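PDB 3EUP: transcriptional regulator, TetR family from Cytophaga hutchinsonii, which probably binds operator DNA as a dimer through an N-terminal helix-turn-helix domain and regulates transcription, with a helical C-terminal domain likely sensing a ligand. Local coordinates for residues A[163-168]-A[193-198]. Sequence-based numbering, arbitrary orientation.
Sequences FSMIAL and EDLIAG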
ATOM      1  N   PHE A 163      15.384   1.476  -2.312  1.00 21.79           N
ATOM      2  CA  PHE A 163      14.025   2.039  -2.153  1.00 22.09           C
ATOM      3  C   PHE A 163      13.119   1.612  -3.296  1.00 21.42           C
ATOM      4  O   PHE A 163      11.979   1.330  -3.061  1.00 21.96           O
ATOM      5  CB  PHE A 163      13.990   3.563  -1.995  1.00 21.16           C
ATOM      6  CG  PHE A 163      14.309   4.039  -0.603  1.00 22.40           C
ATOM      7  CD1 PHE A 163      13.510   3.681   0.469  1.00 22.66           C
ATOM      8  CD2 PHE A 163      15.400   4.857  -0.369  1.00 21.64           C
ATOM      9  CE1 PHE A 163      13.804   4.100   1.740  1.00 24.10           C
ATOM     10  CE2 PHE A 163      15.711   5.300   0.919  1.00 21.63           C
ATOM     11  CZ  PHE A 163      14.908   4.934   1.977  1.00 20.04           C
ATOM     12  N   SER A 164      13.644   1.499  -4.506  1.00 22.01           N
ATOM     13  CA  SER A 164      12.831   1.082  -5.644  1.00 22.34           C
ATOM     14  C   SER A 164      12.351  -0.354  -5.546  1.00 21.77           C
ATOM     15  O   SER A 164      11.238  -0.649  -5.977  1.00 23.43           O
ATOM     16  CB  SER A 164      13.578   1.265  -6.954  1.00 22.24           C
ATOM     17  OG  SER A 164      13.973   2.624  -7.055  1.00 25.76           O
ATOM     18  N   MET A 165      13.186  -1.224  -4.996  1.00 21.66           N
ATOM     19  CA  MET A 165      12.859  -2.637  -4.754  1.00 20.69           C
ATOM     20  C   MET A 165      11.671  -2.708  -3.819  1.00 19.84           C
ATOM     21  O   MET A 165      10.709  -3.432  -4.083  1.00 20.53           O
ATOM     22  CB  MET A 165      14.054  -3.404  -4.102  1.00 20.77           C
ATOM     23  CG  MET A 165      15.287  -3.706  -5.013  1.00 20.50           C
ATOM     24  SD  MET A 165      16.687  -4.529  -4.119  1.00 14.54           S
ATOM     25  CE  MET A 165      15.792  -6.019  -3.618  1.00 18.28           C
ATOM     26  N   ILE A 166      11.767  -1.963  -2.717  1.00 19.05           N
ATOM     27  CA  ILE A 166      10.719  -1.876  -1.718  1.00 19.23           C
ATOM     28  C   ILE A 166       9.428  -1.409  -2.335  1.00 19.05           C
ATOM     29  O   ILE A 166       8.386  -2.016  -2.141  1.00 19.29           O
ATOM     30  CB  ILE A 166      11.165  -0.994  -0.533  1.00 20.06           C
ATOM     31  CG1 ILE A 166      12.273  -1.741   0.246  1.00 21.42           C
ATOM     32  CG2 ILE A 166       9.943  -0.635   0.371  1.00 17.51           C
ATOM     33  CD1 ILE A 166      13.012  -0.926   1.344  1.00 21.39           C
ATOM     34  N   ALA A 167       9.505  -0.378  -3.166  1.00 19.65           N
ATOM     35  CA  ALA A 167       8.340   0.110  -3.856  1.00 19.55           C
ATOM     36  C   ALA A 167       7.747  -0.953  -4.735  1.00 20.13           C
ATOM     37  O   ALA A 167       6.527  -1.126  -4.787  1.00 20.83           O
ATOM     38  CB  ALA A 167       8.676   1.375  -4.681  1.00 19.36           C
ATOM     39  N   LEU A 168       8.596  -1.640  -5.477  1.00 21.29           N
ATOM     40  CA  LEU A 168       8.111  -2.640  -6.387  1.00 21.37           C
ATOM     41  C   LEU A 168       7.452  -3.826  -5.682  1.00 20.76           C
ATOM     42  O   LEU A 168       6.440  -4.332  -6.169  1.00 20.12           O
ATOM     43  CB  LEU A 168       9.221  -3.120  -7.303  1.00 21.30           C
ATOM     44  CG  LEU A 168       9.616  -2.200  -8.460  1.00 23.57           C
ATOM     45  CD1 LEU A 168      10.914  -2.761  -9.136  1.00 19.76           C
ATOM     46  CD2 LEU A 168       8.456  -2.056  -9.434  1.00 20.68           C
ATOM     47  N   GLU A 193      13.041  -8.170 -11.102  1.00 24.20           N
ATOM     48  CA  GLU A 193      14.162  -8.857 -11.742  1.00 26.61           C
ATOM     49  C   GLU A 193      14.917  -7.977 -12.742  1.00 25.60           C
ATOM     50  O   GLU A 193      16.143  -7.963 -12.761  1.00 25.03           O
ATOM     51  CB  GLU A 193      13.677 -10.100 -12.490  1.00 28.03           C
ATOM     52  CG  GLU A 193      13.401 -11.271 -11.615  1.00 34.27           C
ATOM     53  CD  GLU A 193      13.814 -12.602 -12.265  1.00 41.42           C
ATOM     54  OE1 GLU A 193      13.992 -12.633 -13.504  1.00 46.33           O
ATOM     55  OE2 GLU A 193      13.966 -13.612 -11.528  1.00 46.08           O
ATOM     56  N   ASP A 194      14.191  -7.274 -13.601  1.00 26.12           N
ATOM     57  CA  ASP A 194      14.830  -6.348 -14.551  1.00 26.80           C
ATOM     58  C   ASP A 194      15.674  -5.259 -13.825  1.00 26.85           C
ATOM     59  O   ASP A 194      16.760  -4.905 -14.276  1.00 26.41           O
ATOM     60  CB  ASP A 194      13.785  -5.672 -15.448  1.00 27.37           C
ATOM     61  CG  ASP A 194      12.964  -6.678 -16.260  1.00 30.30           C
ATOM     62  OD1 ASP A 194      13.479  -7.789 -16.522  1.00 30.29           O
ATOM     63  OD2 ASP A 194      11.809  -6.376 -16.646  1.00 30.38           O
ATOM     64  N   LEU A 195      15.180  -4.727 -12.713  1.00 25.31           N
ATOM     65  CA  LEU A 195      15.932  -3.706 -11.992  1.00 25.65           C
ATOM     66  C   LEU A 195      17.300  -4.244 -11.583  1.00 26.00           C
ATOM     67  O   LEU A 195      18.318  -3.601 -11.787  1.00 24.51           O
ATOM     68  CB  LEU A 195      15.149  -3.223 -10.747  1.00 24.86           C
ATOM     69  CG  LEU A 195      15.691  -2.098  -9.878  1.00 23.47           C
ATOM     70  CD1 LEU A 195      15.714  -0.759 -10.668  1.00 27.13           C
ATOM     71  CD2 LEU A 195      14.858  -1.954  -8.627  1.00 24.75           C
ATOM     72  N   ILE A 196      17.315  -5.437 -11.009  1.00 26.86           N
ATOM     73  CA  ILE A 196      18.565  -6.000 -10.490  1.00 27.47           C
ATOM     74  C   ILE A 196      19.509  -6.461 -11.624  1.00 27.91           C
ATOM     75  O   ILE A 196      20.745  -6.188 -11.577  1.00 27.34           O
ATOM     76  CB  ILE A 196      18.272  -7.069  -9.435  1.00 27.41           C
ATOM     77  CG1 ILE A 196      17.598  -6.375  -8.256  1.00 29.83           C
ATOM     78  CG2 ILE A 196      19.592  -7.752  -8.997  1.00 28.30           C
ATOM     79  CD1 ILE A 196      16.775  -7.263  -7.466  1.00 34.10           C
ATOM     80  N   ALA A 197      18.928  -7.040 -12.680  1.00 27.57           N
ATOM     81  CA  ALA A 197      19.695  -7.361 -13.904  1.00 27.11           C
ATOM     82  C   ALA A 197      20.407  -6.118 -14.418  1.00 27.24           C
ATOM     83  O   ALA A 197      21.533  -6.196 -14.876  1.00 26.94           O
ATOM     84  CB  ALA A 197      18.806  -7.941 -15.002  1.00 26.65           C
ATOM     85  N   GLY A 198      19.752  -4.969 -14.307  1.00 26.86           N
ATOM     86  CA  GLY A 198      20.303  -3.727 -14.782  1.00 26.95           C
ATOM     87  C   GLY A 198      21.453  -3.192 -13.951  1.00 27.12           C
ATOM     88  O   GLY A 198      22.101  -2.257 -14.384  1.00 27.93           O
TER
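L195 carries most of this contact: three of the four residue contacts between the segments end on its CD2 methyl. The closest is S164 CB, 3.8 Å from L195 CD2. M165 CG follows at 4.0 Å from the same methyl, and L168 CD1 lies 4.1 Å from it. With CG anti to the backbone N (chi1 -176°), the L195 side chain carries CD2 toward 163-168, crossing M165 and L168 obliquely. S164 takes part through its CB alone; its OG is hydrogen-bonded to K160 O and to S191 OG of the second subunit. Beside this cluster the packing thins. M165 bends at chi3 (61°), which brings its CE to 4.2 Å from I196 CD1, the two side chains crossing at about a right angle. L88 of helix 84-88 packs against both. E193, exposed and with its CB directed away from 163-168, marks the solvent side. D194 is partly exposed, its OD2 salt-bridged to K160 NZ of the second subunit. The local axes pass 10.7 Å apart at 166°, nearly antiparallel; no hydrogen bond joins the segments, and the side-chain contacts are apolar. L168 also packs on L168 of the second subunit, and helices 158-179 and 182-197 probably pair with their counterparts there to form the four-helix-bundle dimer interface common in TetR-family C-terminal domains.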